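PDB 4NTD: thioredoxin reductase from Streptomyces clavuligerus, which uses bound FAD to oxidise a dithiol to the disulfide of the natural product holomycin, and may also have thioredoxin reductase-like activity. Local coordinates for residues 47-52 with 314-319; 132-137 with 320-325. All blocks are in the same frame, centred on the assembly; numbering follows the deposited sequence.

Contact 1 of 2, residues 47-52 with 314-319; sequences LVLARA and AAAFAL. With GSH (glutathione), chain B.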
loop_
_atom_site.group_PDB
_atom_site.type_symbol
_atom_site.label_atom_id
_atom_site.label_comp_id
_atom_site.label_asym_id
_atom_site.label_seq_id
_atom_site.Cartn_x
_atom_site.Cartn_y
_atom_site.Cartn_z
ATOM N N LEU A 47 -1.308 13.409 3.963
ATOM C CA LEU A 47 -0.179 13.945 3.201
ATOM C C LEU A 47 -0.581 14.245 1.757
ATOM O O LEU A 47 -0.343 15.347 1.254
ATOM C CB LEU A 47 1.001 12.965 3.235
ATOM C CG LEU A 47 2.253 13.322 2.426
ATOM C CD1 LEU A 47 2.772 14.705 2.789
ATOM C CD2 LEU A 47 3.335 12.273 2.635
ATOM N N VAL A 48 -1.205 13.272 1.102
ATOM C CA VAL A 48 -1.625 13.430 -0.294
ATOM C C VAL A 48 -2.752 14.466 -0.408
ATOM O O VAL A 48 -2.745 15.299 -1.318
ATOM C CB VAL A 48 -2.029 12.071 -0.912
ATOM C CG1 VAL A 48 -2.620 12.248 -2.305
ATOM C CG2 VAL A 48 -0.823 11.139 -0.963
ATOM N N LEU A 49 -3.701 14.432 0.526
ATOM C CA LEU A 49 -4.824 15.376 0.513
ATOM C C LEU A 49 -4.392 16.827 0.741
ATOM O O LEU A 49 -4.897 17.734 0.076
ATOM C CB LEU A 49 -5.886 14.977 1.542
ATOM C CG LEU A 49 -6.667 13.703 1.208
ATOM C CD1 LEU A 49 -7.402 13.189 2.437
ATOM C CD2 LEU A 49 -7.634 13.940 0.056
ATOM N N ALA A 50 -3.463 17.044 1.671
ATOM C CA ALA A 50 -2.937 18.389 1.934
ATOM C C ALA A 50 -2.133 18.912 0.741
ATOM O O ALA A 50 -2.221 20.091 0.397
ATOM C CB ALA A 50 -2.089 18.398 3.198
ATOM N N ARG A 51 -1.362 18.029 0.109
ATOM C CA ARG A 51 -0.644 18.374 -1.122
ATOM C C ARG A 51 -1.607 18.702 -2.272
ATOM O O ARG A 51 -1.254 19.451 -3.185
ATOM C CB ARG A 51 0.313 17.247 -1.527
ATOM C CG ARG A 51 1.586 17.185 -0.686
ATOM C CD ARG A 51 2.495 16.042 -1.118
ATOM N NE ARG A 51 2.639 16.029 -2.568
ATOM C CZ ARG A 51 3.409 16.859 -3.271
ATOM N NH1 ARG A 51 4.176 17.763 -2.667
ATOM N NH2 ARG A 51 3.428 16.767 -4.595
ATOM N N ALA A 52 -2.819 18.146 -2.214
ATOM C CA ALA A 52 -3.892 18.469 -3.161
ATOM C C ALA A 52 -4.681 19.733 -2.774
ATOM O O ALA A 52 -5.739 20.006 -3.348
ATOM C CB ALA A 52 -4.831 17.280 -3.312
ATOM N N ALA A 314 -3.927 5.618 -1.574
ATOM C CA ALA A 314 -4.971 5.204 -2.517
ATOM C C ALA A 314 -6.323 5.838 -2.185
ATOM O O ALA A 314 -7.063 6.242 -3.084
ATOM C CB ALA A 314 -5.086 3.689 -2.558
ATOM N N ALA A 315 -6.638 5.930 -0.896
ATOM C CA ALA A 315 -7.868 6.583 -0.450
ATOM C C ALA A 315 -7.867 8.068 -0.806
ATOM O O ALA A 315 -8.864 8.589 -1.305
ATOM C CB ALA A 315 -8.058 6.392 1.048
ATOM N N ALA A 316 -6.742 8.738 -0.560
ATOM C CA ALA A 316 -6.597 10.161 -0.884
ATOM C C ALA A 316 -6.800 10.428 -2.378
ATOM O O ALA A 316 -7.483 11.379 -2.761
ATOM C CB ALA A 316 -5.231 10.661 -0.444
ATOM N N PHE A 317 -6.197 9.576 -3.205
ATOM C CA PHE A 317 -6.313 9.645 -4.667
ATOM C C PHE A 317 -7.793 9.611 -5.071
ATOM O O PHE A 317 -8.279 10.510 -5.760
ATOM C CB PHE A 317 -5.549 8.456 -5.278
ATOM C CG PHE A 317 -5.308 8.546 -6.765
ATOM C CD1 PHE A 317 -4.012 8.644 -7.257
ATOM C CD2 PHE A 317 -6.358 8.473 -7.674
ATOM C CE1 PHE A 317 -3.772 8.700 -8.618
ATOM C CE2 PHE A 317 -6.121 8.534 -9.037
ATOM C CZ PHE A 317 -4.825 8.643 -9.508
ATOM N N ALA A 318 -8.504 8.584 -4.612
ATOM C CA ALA A 318 -9.917 8.400 -4.951
ATOM C C ALA A 318 -10.805 9.499 -4.364
ATOM O O ALA A 318 -11.713 10.001 -5.032
ATOM C CB ALA A 318 -10.393 7.031 -4.486
ATOM N N LEU A 319 -10.534 9.873 -3.119
ATOM C CA LEU A 319 -11.337 10.873 -2.422
ATOM C C LEU A 319 -11.237 12.236 -3.111
ATOM O O LEU A 319 -12.257 12.882 -3.364
ATOM C CB LEU A 319 -10.911 10.959 -0.950
ATOM C CG LEU A 319 -11.768 11.780 0.021
ATOM C CD1 LEU A 319 -11.520 11.315 1.451
ATOM C CD2 LEU A 319 -11.507 13.275 -0.104
HETATM N N1 GSH B . -6.105 7.759 -12.865
HETATM C CA1 GSH B . -6.925 8.972 -12.873
HETATM C C1 GSH B . -8.338 8.579 -13.346
HETATM O O11 GSH B . -8.506 8.496 -14.588
HETATM O O12 GSH B . -9.216 8.375 -12.470
HETATM C CB1 GSH B . -6.416 9.989 -13.866
HETATM C CG1 GSH B . -6.063 11.323 -13.209
HETATM C CD1 GSH B . -4.831 11.127 -12.331
HETATM O OE1 GSH B . -4.920 11.037 -11.109
HETATM N N2 GSH B . -3.682 11.189 -13.010
HETATM C CA2 GSH B . -2.369 11.006 -12.381
HETATM C C2 GSH B . -2.123 9.558 -12.304
HETATM O O2 GSH B . -2.781 8.709 -12.908
HETATM C CB2 GSH B . -2.365 11.216 -10.866
HETATM S SG2 GSH B . -1.126 12.308 -10.060
HETATM N N3 GSH B . -1.210 9.350 -11.374
HETATM C CA3 GSH B . -0.930 8.052 -10.929
HETATM C C3 GSH B . 0.512 7.528 -11.170
HETATM O O31 GSH B . 1.500 8.395 -11.541
HETATM O O32 GSH B . 0.791 6.277 -10.956
#

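Contact 2 of 2, residues 132-137 with 320-325; sequences TRRVVV and NHQLVD. With GSH (glutathione), chain B.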
loop_
_atom_site.group_PDB
_atom_site.type_symbol
_atom_site.label_atom_id
_atom_site.label_comp_id
_atom_site.label_asym_id
_atom_site.label_seq_id
_atom_site.Cartn_x
_atom_site.Cartn_y
_atom_site.Cartn_z
ATOM N N THR A 132 -17.397 18.726 8.149
ATOM C CA THR A 132 -16.481 18.352 7.066
ATOM C C THR A 132 -17.210 17.737 5.869
ATOM O O THR A 132 -18.294 17.171 6.014
ATOM C CB THR A 132 -15.397 17.373 7.577
ATOM O OG1 THR A 132 -14.454 17.094 6.532
ATOM C CG2 THR A 132 -16.012 16.065 8.075
ATOM N N ARG A 133 -16.606 17.847 4.688
ATOM C CA ARG A 133 -17.185 17.264 3.475
ATOM C C ARG A 133 -16.996 15.748 3.420
ATOM O O ARG A 133 -17.863 15.035 2.913
ATOM C CB ARG A 133 -16.586 17.909 2.220
ATOM C CG ARG A 133 -16.853 19.400 2.109
ATOM C CD ARG A 133 -16.214 19.993 0.864
ATOM N NE ARG A 133 -16.918 19.606 -0.355
ATOM C CZ ARG A 133 -16.504 19.888 -1.590
ATOM N NH1 ARG A 133 -15.372 20.553 -1.796
ATOM N NH2 ARG A 133 -17.223 19.489 -2.631
ATOM N N ARG A 134 -15.865 15.267 3.938
ATOM C CA ARG A 134 -15.494 13.853 3.852
ATOM C C ARG A 134 -14.817 13.373 5.133
ATOM O O ARG A 134 -14.300 14.177 5.913
ATOM C CB ARG A 134 -14.540 13.632 2.676
ATOM C CG ARG A 134 -15.101 13.994 1.308
ATOM C CD ARG A 134 -16.209 13.045 0.889
ATOM N NE ARG A 134 -16.637 13.271 -0.490
ATOM C CZ ARG A 134 -17.518 14.191 -0.886
ATOM N NH1 ARG A 134 -18.098 15.015 -0.016
ATOM N NH2 ARG A 134 -17.819 14.291 -2.176
ATOM N N VAL A 135 -14.820 12.056 5.334
ATOM C CA VAL A 135 -14.157 11.428 6.479
ATOM C C VAL A 135 -13.320 10.233 6.019
ATOM O O VAL A 135 -13.761 9.443 5.182
ATOM C CB VAL A 135 -15.184 10.953 7.534
ATOM C CG1 VAL A 135 -14.498 10.209 8.677
ATOM C CG2 VAL A 135 -15.971 12.138 8.073
ATOM N N VAL A 136 -12.109 10.124 6.565
ATOM C CA VAL A 136 -11.281 8.928 6.430
ATOM C C VAL A 136 -11.116 8.329 7.823
ATOM O O VAL A 136 -10.602 8.992 8.726
ATOM C CB VAL A 136 -9.888 9.243 5.843
ATOM C CG1 VAL A 136 -9.040 7.978 5.757
ATOM C CG2 VAL A 136 -10.020 9.896 4.474
ATOM N N VAL A 137 -11.566 7.089 7.997
ATOM C CA VAL A 137 -11.427 6.380 9.269
ATOM C C VAL A 137 -10.202 5.471 9.189
ATOM O O VAL A 137 -10.154 4.549 8.372
ATOM C CB VAL A 137 -12.692 5.561 9.605
ATOM C CG1 VAL A 137 -12.521 4.812 10.922
ATOM C CG2 VAL A 137 -13.910 6.473 9.665
ATOM N N ASN A 320 -10.019 12.669 -3.426
ATOM C CA ASN A 320 -9.839 13.945 -4.115
ATOM C C ASN A 320 -10.494 13.941 -5.491
ATOM O O ASN A 320 -11.130 14.918 -5.879
ATOM C CB ASN A 320 -8.365 14.309 -4.261
ATOM C CG ASN A 320 -8.173 15.642 -4.960
ATOM O OD1 ASN A 320 -8.525 16.691 -4.421
ATOM N ND2 ASN A 320 -7.642 15.608 -6.176
ATOM N N HIS A 321 -10.334 12.841 -6.222
ATOM C CA HIS A 321 -10.961 12.694 -7.537
ATOM C C HIS A 321 -12.465 12.901 -7.475
ATOM O O HIS A 321 -13.038 13.605 -8.308
ATOM C CB HIS A 321 -10.661 11.319 -8.133
ATOM C CG HIS A 321 -9.533 11.332 -9.105
ATOM N ND1 HIS A 321 -9.687 10.964 -10.423
ATOM C CD2 HIS A 321 -8.241 11.711 -8.965
ATOM C CE1 HIS A 321 -8.533 11.096 -11.046
ATOM N NE2 HIS A 321 -7.637 11.545 -10.183
ATOM N N GLN A 322 -13.101 12.293 -6.482
ATOM C CA GLN A 322 -14.547 12.382 -6.372
ATOM C C GLN A 322 -14.993 13.749 -5.836
ATOM O O GLN A 322 -16.073 14.224 -6.191
ATOM C CB GLN A 322 -15.100 11.223 -5.542
ATOM C CG GLN A 322 -16.574 10.950 -5.809
ATOM C CD GLN A 322 -17.490 11.879 -5.039
ATOM O OE1 GLN A 322 -17.140 12.351 -3.958
ATOM N NE2 GLN A 322 -18.661 12.161 -5.599
ATOM N N LEU A 323 -14.166 14.390 -5.007
ATOM C CA LEU A 323 -14.430 15.776 -4.597
ATOM C C LEU A 323 -14.411 16.717 -5.800
ATOM O O LEU A 323 -15.240 17.619 -5.890
ATOM C CB LEU A 323 -13.426 16.269 -3.544
ATOM C CG LEU A 323 -13.748 16.012 -2.071
ATOM C CD1 LEU A 323 -12.629 16.573 -1.205
ATOM C CD2 LEU A 323 -15.082 16.624 -1.668
ATOM N N VAL A 324 -13.471 16.504 -6.719
ATOM C CA VAL A 324 -13.437 17.282 -7.960
ATOM C C VAL A 324 -14.731 17.065 -8.749
ATOM O O VAL A 324 -15.330 18.025 -9.227
ATOM C CB VAL A 324 -12.209 16.940 -8.834
ATOM C CG1 VAL A 324 -12.328 17.579 -10.213
ATOM C CG2 VAL A 324 -10.929 17.401 -8.152
ATOM N N ASP A 325 -15.167 15.812 -8.868
ATOM C CA ASP A 325 -16.426 15.513 -9.558
ATOM C C ASP A 325 -17.593 16.286 -8.934
ATOM O O ASP A 325 -18.437 16.824 -9.651
ATOM C CB ASP A 325 -16.723 14.007 -9.551
ATOM C CG ASP A 325 -15.748 13.205 -10.404
ATOM O OD1 ASP A 325 -15.696 11.970 -10.231
ATOM O OD2 ASP A 325 -15.037 13.792 -11.245
HETATM N N1 GSH B . -6.105 7.759 -12.865
HETATM C CA1 GSH B . -6.925 8.972 -12.873
HETATM C C1 GSH B . -8.338 8.579 -13.346
HETATM O O11 GSH B . -8.506 8.496 -14.588
HETATM O O12 GSH B . -9.216 8.375 -12.470
HETATM C CB1 GSH B . -6.416 9.989 -13.866
HETATM C CG1 GSH B . -6.063 11.323 -13.209
HETATM C CD1 GSH B . -4.831 11.127 -12.331
HETATM O OE1 GSH B . -4.920 11.037 -11.109
HETATM N N2 GSH B . -3.682 11.189 -13.010
HETATM C CA2 GSH B . -2.369 11.006 -12.381
HETATM C C2 GSH B . -2.123 9.558 -12.304
HETATM O O2 GSH B . -2.781 8.709 -12.908
HETATM C CB2 GSH B . -2.365 11.216 -10.866
HETATM S SG2 GSH B . -1.126 12.308 -10.060
HETATM N N3 GSH B . -1.210 9.350 -11.374
HETATM C CA3 GSH B . -0.930 8.052 -10.929
HETATM C C3 GSH B . 0.512 7.528 -11.170
HETATM O O31 GSH B . 1.500 8.395 -11.541
HETATM O O32 GSH B . 0.791 6.277 -10.956
HETATM O O HOH W 1 -14.755 12.281 -2.238
HETATM O O HOH W 2 -17.286 10.879 -1.781
#

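Contact 1 of 2, residues 47-52 with 314-319
V48 and L49, on the helix that follows the first strand of the Rossmann-type FAD domain, close around the methyl of A316 on the long C-terminal helix 305-338. The two helix segments run in nearly the same direction, 34° apart, with their axes 8.8 Å from each other at closest. The small side chain of A316 at the facing position is consistent with so close an approach: A316 points its methyl at helix 40-51, and V48 meets it with its branch point, CB to A316 CB being 3.5 Å. CG1 of V48 reinforces this, lying 3.6 Å from A316 CB; the same valine also packs on Y164 of the second subunit.

From CB to its tip, L49 closes on the other helix in steps. Its CB is still well back, about 4.8 Å from A316 CB. With CG set opposite the carbonyl carbon (chi1 -70°), the chain leans over to the C-terminal helix, and CG comes to 3.7 Å from A316 CB. CD1 lies beyond van der Waals contact with that methyl, whereas CD2 approaches A316 O at 3.8 Å. No hydrogen bond joins the two segments; the join is buried and apolar.

On another flank of the C-terminal helix, F317 turns away from helix 40-51 to the glutathione held at the second subunit. Its ring stacks with H321 and has the ligand's CA1 at its edge, in plane. L319 continues the apolar seam towards the sheet, touching W293, and its side chain crosses that of L49 at about a right angle, CD2 of L49 resting 3.9 Å from CD2 of L319.

Contact 2 of 2, residues 132-137 with 320-325
Bends at the second side-chain torsion, in R134 (chi2 -68°) and in Q322 (chi2 -82°), bring guanidinium and amide together edge to edge, their planes 29° apart and so nearly coplanar. NH2 of R134 donates to OE1 of Q322 at 2.7 Å, a fairly straight bond that uses a carbonyl lone pair and lies close to the plane of both groups. Two waters also bridge R134 NE and Q322 OE1, the second held only weakly by NE, so this one oxygen accepts three hydrogen bonds. R134 NH1 turns back to the backbone of the preceding residue and donates to R133 O at 2.9 Å, which helps fix the rotation of the guanidinium.

L323 works on the faces instead. Its CD2 sits over the centre of the R134 guanidinium, 3.5 Å from R134 CZ, and equally over that of R133, 3.6 Å from R133 CZ, so one methyl serves a face of each of two guanidinium groups. E326, the next turn along, forms salt bridges with both arginines and probably offsets their mutual repulsion.

H321 points elsewhere, to the dimer interface, where its NE2 donates to OE1 of the glutathione held at the second subunit, 2.9 Å away. The contact itself packs the C-terminal helix against R133, where the chain turns a corner, and strand 134-137, a helix covering the parallel sheet as in the Rossmann-type FAD domain of thioredoxin reductase-like flavoproteins.

From the N terminus the chain passes 47-52, then 132-137, and only much later 314-319 and 320-325, so the two closures cross rather than nest. Contact 1 shuts a loop of 261 residues and contact 2 one of 182; both loops contain the second five-stranded parallel sheet, strands 159-160 to 252-254. The chain thus leaves the FAD domain and returns to it with strand 292-294, before helix 305-338 begins; successive turns of that helix clasp first helix 40-51 and then R133 and R134 at the N-terminal side of strand 134-137. The contacts meet where L319 CD1 packs 3.7 Å from V136 CG2, and both border the second subunit and its glutathione.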